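Local coordinates for YrrB protein (Bacillus subtilis, PDB 2Q7F) that probably mediates, as a TPR adaptor, complex formation among RNA sulfuration components, RNA processing components and aminoacyl-tRNA synthetases, at residues 156-170 and 181-195. Sequence-based numbering, arbitrary orientation.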
loop_
_atom_site.group_PDB
_atom_site.type_symbol
_atom_site.label_atom_id
_atom_site.label_comp_id
_atom_site.label_asym_id
_atom_site.label_seq_id
_atom_site.Cartn_x
_atom_site.Cartn_y
_atom_site.Cartn_z
ATOM N N GLU A 156 13.292 5.235 1.990
ATOM C CA GLU A 156 13.398 6.305 1.021
ATOM C C GLU A 156 13.635 5.729 -0.378
ATOM O O GLU A 156 13.532 6.447 -1.378
ATOM C CB GLU A 156 14.516 7.254 1.452
ATOM C CG GLU A 156 14.321 8.724 1.060
ATOM C CD GLU A 156 13.260 9.475 1.886
ATOM O OE1 GLU A 156 12.817 10.557 1.425
ATOM O OE2 GLU A 156 12.877 9.002 2.984
ATOM N N ASN A 157 13.919 4.423 -0.431
ATOM C CA ASN A 157 14.143 3.700 -1.686
ATOM C C ASN A 157 12.877 3.107 -2.298
ATOM O O ASN A 157 12.867 2.750 -3.479
ATOM C CB ASN A 157 15.158 2.576 -1.476
ATOM C CG ASN A 157 16.496 3.081 -0.992
ATOM O OD1 ASN A 157 17.112 2.481 -0.110
ATOM N ND2 ASN A 157 16.959 4.193 -1.561
ATOM N N ASP A 158 11.823 2.989 -1.489
ATOM C CA ASP A 158 10.561 2.391 -1.919
ATOM C C ASP A 158 9.829 3.286 -2.921
ATOM O O ASP A 158 8.963 4.074 -2.546
ATOM C CB ASP A 158 9.675 2.112 -0.696
ATOM C CG ASP A 158 8.400 1.339 -1.043
ATOM O OD1 ASP A 158 7.936 1.380 -2.210
ATOM O OD2 ASP A 158 7.849 0.695 -0.124
ATOM N N THR A 159 10.180 3.143 -4.194
ATOM C CA THR A 159 9.570 3.907 -5.291
ATOM C C THR A 159 8.037 3.888 -5.265
ATOM O O THR A 159 7.387 4.934 -5.415
ATOM C CB THR A 159 10.074 3.387 -6.655
ATOM O OG1 THR A 159 11.468 3.686 -6.778
ATOM C CG2 THR A 159 9.332 4.035 -7.811
ATOM N N GLU A 160 7.484 2.694 -5.062
ATOM C CA GLU A 160 6.045 2.463 -5.081
ATOM C C GLU A 160 5.313 3.298 -4.028
ATOM O O GLU A 160 4.312 3.962 -4.334
ATOM C CB GLU A 160 5.751 0.972 -4.879
ATOM C CG GLU A 160 4.713 0.408 -5.834
ATOM C CD GLU A 160 3.475 1.283 -5.925
ATOM O OE1 GLU A 160 3.260 1.908 -6.996
ATOM O OE2 GLU A 160 2.729 1.361 -4.919
ATOM N N ALA A 161 5.822 3.266 -2.797
ATOM C CA ALA A 161 5.287 4.082 -1.713
ATOM C C ALA A 161 5.351 5.547 -2.083
ATOM O O ALA A 161 4.377 6.278 -1.930
ATOM C CB ALA A 161 6.054 3.836 -0.426
ATOM N N ARG A 162 6.500 5.968 -2.594
ATOM C CA ARG A 162 6.725 7.370 -2.896
ATOM C C ARG A 162 5.783 7.894 -3.980
ATOM O O ARG A 162 5.335 9.040 -3.916
ATOM C CB ARG A 162 8.180 7.604 -3.269
ATOM C CG ARG A 162 8.574 9.050 -3.186
ATOM C CD ARG A 162 9.973 9.261 -3.690
ATOM N NE ARG A 162 10.947 8.728 -2.746
ATOM C CZ ARG A 162 11.533 9.437 -1.787
ATOM N NH1 ARG A 162 11.266 10.730 -1.632
ATOM N NH2 ARG A 162 12.393 8.840 -0.984
ATOM N N PHE A 163 5.477 7.054 -4.965
ATOM C CA PHE A 163 4.518 7.429 -5.993
ATOM C C PHE A 163 3.101 7.574 -5.425
ATOM O O PHE A 163 2.343 8.456 -5.847
ATOM C CB PHE A 163 4.538 6.430 -7.154
ATOM C CG PHE A 163 3.452 6.661 -8.171
ATOM C CD1 PHE A 163 3.424 7.826 -8.930
ATOM C CD2 PHE A 163 2.450 5.721 -8.359
ATOM C CE1 PHE A 163 2.406 8.043 -9.854
ATOM C CE2 PHE A 163 1.431 5.934 -9.286
ATOM C CZ PHE A 163 1.409 7.093 -10.032
ATOM N N GLN A 164 2.750 6.721 -4.465
ATOM C CA GLN A 164 1.428 6.777 -3.836
ATOM C C GLN A 164 1.280 7.988 -2.914
ATOM O O GLN A 164 0.202 8.583 -2.816
ATOM C CB GLN A 164 1.152 5.498 -3.054
ATOM C CG GLN A 164 1.010 4.271 -3.917
ATOM C CD GLN A 164 -0.343 4.189 -4.589
ATOM O OE1 GLN A 164 -0.455 3.721 -5.722
ATOM N NE2 GLN A 164 -1.382 4.641 -3.893
ATOM N N PHE A 165 2.367 8.338 -2.232
ATOM C CA PHE A 165 2.404 9.535 -1.395
ATOM C C PHE A 165 2.218 10.782 -2.271
ATOM O O PHE A 165 1.401 11.658 -1.963
ATOM C CB PHE A 165 3.717 9.582 -0.602
ATOM C CG PHE A 165 3.792 10.693 0.413
ATOM C CD1 PHE A 165 2.675 11.069 1.155
ATOM C CD2 PHE A 165 5.001 11.341 0.651
ATOM C CE1 PHE A 165 2.754 12.098 2.104
ATOM C CE2 PHE A 165 5.095 12.373 1.598
ATOM C CZ PHE A 165 3.969 12.752 2.327
ATOM N N GLY A 166 2.952 10.830 -3.380
ATOM C CA GLY A 166 2.820 11.910 -4.351
ATOM C C GLY A 166 1.373 12.186 -4.719
ATOM O O GLY A 166 0.898 13.323 -4.579
ATOM N N MET A 167 0.674 11.140 -5.172
ATOM C CA MET A 167 -0.700 11.263 -5.670
ATOM C C MET A 167 -1.633 11.760 -4.586
ATOM O O MET A 167 -2.596 12.487 -4.843
ATOM C CB MET A 167 -1.208 9.923 -6.199
ATOM C CG MET A 167 -0.773 9.588 -7.609
ATOM S SD MET A 167 -1.657 8.147 -8.240
ATOM C CE MET A 167 -3.147 8.907 -8.898
ATOM N N CYS A 168 -1.357 11.358 -3.350
ATOM C CA CYS A 168 -2.210 11.724 -2.224
ATOM C C CYS A 168 -1.974 13.174 -1.815
ATOM O O CYS A 168 -2.915 13.908 -1.510
ATOM C CB CYS A 168 -1.955 10.795 -1.035
ATOM S SG CYS A 168 -3.409 10.488 -0.004
ATOM N N LEU A 169 -0.709 13.577 -1.813
ATOM C CA LEU A 169 -0.327 14.979 -1.584
ATOM C C LEU A 169 -0.967 15.942 -2.577
ATOM O O LEU A 169 -1.567 16.937 -2.174
ATOM C CB LEU A 169 1.198 15.128 -1.662
ATOM C CG LEU A 169 2.037 14.673 -0.470
ATOM C CD1 LEU A 169 3.489 14.471 -0.890
ATOM C CD2 LEU A 169 1.921 15.694 0.661
ATOM N N ALA A 170 -0.826 15.639 -3.867
ATOM C CA ALA A 170 -1.417 16.444 -4.936
ATOM C C ALA A 170 -2.929 16.515 -4.790
ATOM O O ALA A 170 -3.556 17.525 -5.092
ATOM C CB ALA A 170 -1.051 15.868 -6.297
ATOM N N GLN A 181 7.982 14.747 -4.625
ATOM C CA GLN A 181 7.943 13.291 -4.604
ATOM C C GLN A 181 7.941 12.675 -6.007
ATOM O O GLN A 181 8.731 11.767 -6.278
ATOM C CB GLN A 181 6.774 12.768 -3.754
ATOM C CG GLN A 181 6.817 13.179 -2.280
ATOM C CD GLN A 181 8.034 12.652 -1.534
ATOM O OE1 GLN A 181 8.727 11.747 -2.000
ATOM N NE2 GLN A 181 8.299 13.223 -0.360
ATOM N N PHE A 182 7.084 13.177 -6.901
ATOM C CA PHE A 182 7.063 12.691 -8.293
ATOM C C PHE A 182 8.454 12.729 -8.942
ATOM O O PHE A 182 8.818 11.811 -9.684
ATOM C CB PHE A 182 6.064 13.467 -9.165
ATOM C CG PHE A 182 4.615 13.258 -8.795
ATOM C CD1 PHE A 182 4.138 12.006 -8.416
ATOM C CD2 PHE A 182 3.714 14.320 -8.856
ATOM C CE1 PHE A 182 2.793 11.822 -8.081
ATOM C CE2 PHE A 182 2.371 14.143 -8.526
ATOM C CZ PHE A 182 1.911 12.890 -8.139
ATOM N N ALA A 183 9.219 13.785 -8.648
ATOM C CA ALA A 183 10.577 13.955 -9.177
ATOM C C ALA A 183 11.528 12.876 -8.671
ATOM O O ALA A 183 12.302 12.310 -9.446
ATOM C CB ALA A 183 11.115 15.335 -8.846
ATOM N N ALA A 184 11.461 12.588 -7.374
ATOM C CA ALA A 184 12.308 11.557 -6.767
ATOM C C ALA A 184 12.026 10.166 -7.351
ATOM O O ALA A 184 12.952 9.364 -7.528
ATOM C CB ALA A 184 12.153 11.558 -5.250
ATOM N N VAL A 185 10.753 9.902 -7.658
ATOM C CA VAL A 185 10.333 8.669 -8.335
ATOM C C VAL A 185 10.968 8.585 -9.722
ATOM O O VAL A 185 11.408 7.512 -10.143
ATOM C CB VAL A 185 8.786 8.577 -8.454
ATOM C CG1 VAL A 185 8.360 7.410 -9.358
ATOM C CG2 VAL A 185 8.145 8.449 -7.069
ATOM N N THR A 186 11.010 9.729 -10.410
ATOM C CA THR A 186 11.678 9.873 -11.705
ATOM C C THR A 186 13.179 9.561 -11.610
ATOM O O THR A 186 13.745 8.953 -12.523
ATOM C CB THR A 186 11.440 11.294 -12.297
ATOM O OG1 THR A 186 10.152 11.338 -12.920
ATOM C CG2 THR A 186 12.496 11.663 -13.327
ATOM N N GLU A 187 13.810 9.962 -10.505
ATOM C CA GLU A 187 15.241 9.705 -10.300
ATOM C C GLU A 187 15.538 8.213 -10.112
ATOM O O GLU A 187 16.459 7.680 -10.728
ATOM C CB GLU A 187 15.807 10.526 -9.127
ATOM C CG GLU A 187 17.351 10.615 -9.110
ATOM C CD GLU A 187 17.924 11.308 -7.867
ATOM O OE1 GLU A 187 17.152 11.908 -7.083
ATOM O OE2 GLU A 187 19.160 11.252 -7.676
ATOM N N GLN A 188 14.754 7.543 -9.272
ATOM C CA GLN A 188 14.952 6.117 -9.023
ATOM C C GLN A 188 14.488 5.273 -10.210
ATOM O O GLN A 188 15.231 4.421 -10.696
ATOM C CB GLN A 188 14.248 5.688 -7.732
ATOM C CG GLN A 188 14.855 6.313 -6.481
ATOM C CD GLN A 188 13.910 6.328 -5.295
ATOM O OE1 GLN A 188 13.406 5.288 -4.864
ATOM N NE2 GLN A 188 13.677 7.518 -4.751
ATOM N N ASP A 189 13.270 5.528 -10.680
ATOM C CA ASP A 189 12.702 4.798 -11.812
ATOM C C ASP A 189 12.385 5.787 -12.940
ATOM O O ASP A 189 11.367 6.474 -12.897
ATOM C CB ASP A 189 11.455 4.005 -11.366
ATOM C CG ASP A 189 10.850 3.133 -12.481
ATOM O OD1 ASP A 189 9.778 2.538 -12.234
ATOM O OD2 ASP A 189 11.423 3.040 -13.588
ATOM N N PRO A 190 13.276 5.875 -13.948
ATOM C CA PRO A 190 13.025 6.774 -15.082
ATOM C C PRO A 190 12.037 6.201 -16.113
ATOM O O PRO A 190 11.607 6.917 -17.019
ATOM C CB PRO A 190 14.416 6.970 -15.693
ATOM C CG PRO A 190 15.180 5.747 -15.321
ATOM C CD PRO A 190 14.559 5.157 -14.077
ATOM N N GLY A 191 11.680 4.926 -15.964
ATOM C CA GLY A 191 10.696 4.294 -16.835
ATOM C C GLY A 191 9.295 4.443 -16.276
ATOM O O GLY A 191 8.353 3.811 -16.764
ATOM N N HIS A 192 9.161 5.286 -15.254
ATOM C CA HIS A 192 7.894 5.470 -14.551
ATOM C C HIS A 192 6.992 6.522 -15.219
ATOM O O HIS A 192 6.852 7.648 -14.732
ATOM C CB HIS A 192 8.152 5.813 -13.075
ATOM C CG HIS A 192 7.056 5.374 -12.153
ATOM N ND1 HIS A 192 5.853 6.037 -12.054
ATOM C CD2 HIS A 192 6.981 4.329 -11.295
ATOM C CE1 HIS A 192 5.086 5.425 -11.169
ATOM N NE2 HIS A 192 5.748 4.385 -10.694
ATOM N N ALA A 193 6.375 6.132 -16.333
ATOM C CA ALA A 193 5.477 7.011 -17.092
ATOM C C ALA A 193 4.367 7.648 -16.238
ATOM O O ALA A 193 4.112 8.855 -16.353
ATOM C CB ALA A 193 4.875 6.257 -18.280
ATOM N N ASP A 194 3.726 6.835 -15.391
ATOM C CA ASP A 194 2.647 7.290 -14.506
ATOM C C ASP A 194 3.012 8.521 -13.685
ATOM O O ASP A 194 2.208 9.452 -13.565
ATOM C CB ASP A 194 2.217 6.170 -13.562
ATOM C CG ASP A 194 1.359 5.139 -14.243
ATOM O OD1 ASP A 194 1.103 5.298 -15.454
ATOM O OD2 ASP A 194 0.942 4.169 -13.572
ATOM N N ALA A 195 4.225 8.508 -13.124
ATOM C CA ALA A 195 4.730 9.619 -12.323
ATOM C C ALA A 195 4.740 10.888 -13.153
ATOM O O ALA A 195 4.171 11.901 -12.738
ATOM C CB ALA A 195 6.125 9.318 -11.792
HETATM O O HOH W 1 10.831 12.409 1.562
#
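R162 and Q181 join the two helices of a tetratricopeptide hairpin: helix 159-170 runs antiparallel to helix 181-188 at 156°, their axes 8.6 Å apart, and the chain then passes through a type I turn, D189 to H192, into the first helix of the next repeat. R162 can be followed from its root: R162 CB lies 3.9 Å from V185 CG2; CG, anti to the backbone N, lies against Q181 OE1; R162 CD rests on A184 CB at 3.5 Å. There the chain bends, NE passes the Q188 side chain, and R162 NH1 donates a bent hydrogen bond to Q181 OE1 (2.8 Å), meeting a lone pair in the plane of the amide, though the oxygen sits 31° out of the guanidinium plane. E156 OE1 lies by the guanidinium in a salt bridge, weak from R162 NH1 and doubtful from NH2, whose place is less sure, and a water links that carboxylate back to Q181 NE2. With an alanine here, Q181 OE1 would probably lose its donor, the E156 carboxylate its nearby positive charge, and A184 CB the chain lying on it. Q181 is itself a knob among R162, F165, G166 and L169, Q181 CG 3.8 Å from L169 CD1 and its NE2 at the edge of the F165 ring. At G166 the lack of a side chain lets the F182 ring come up to the backbone, with F182 CZ 3.5 Å from G166 C. One turn earlier, F163 fits among F182, V185, D194 and A195, bridging the hairpin and the start of helix 193-205, where N198 also touches it. H192, the N-cap of that helix, turns its ring edge onto the F163 face in an edge-to-face pair with planes at 56°. The same imidazole accepts from A195 N through ND1, exactly in its ring plane, while H192 CE1 stands 3.6 Å above the centre of the F163 ring.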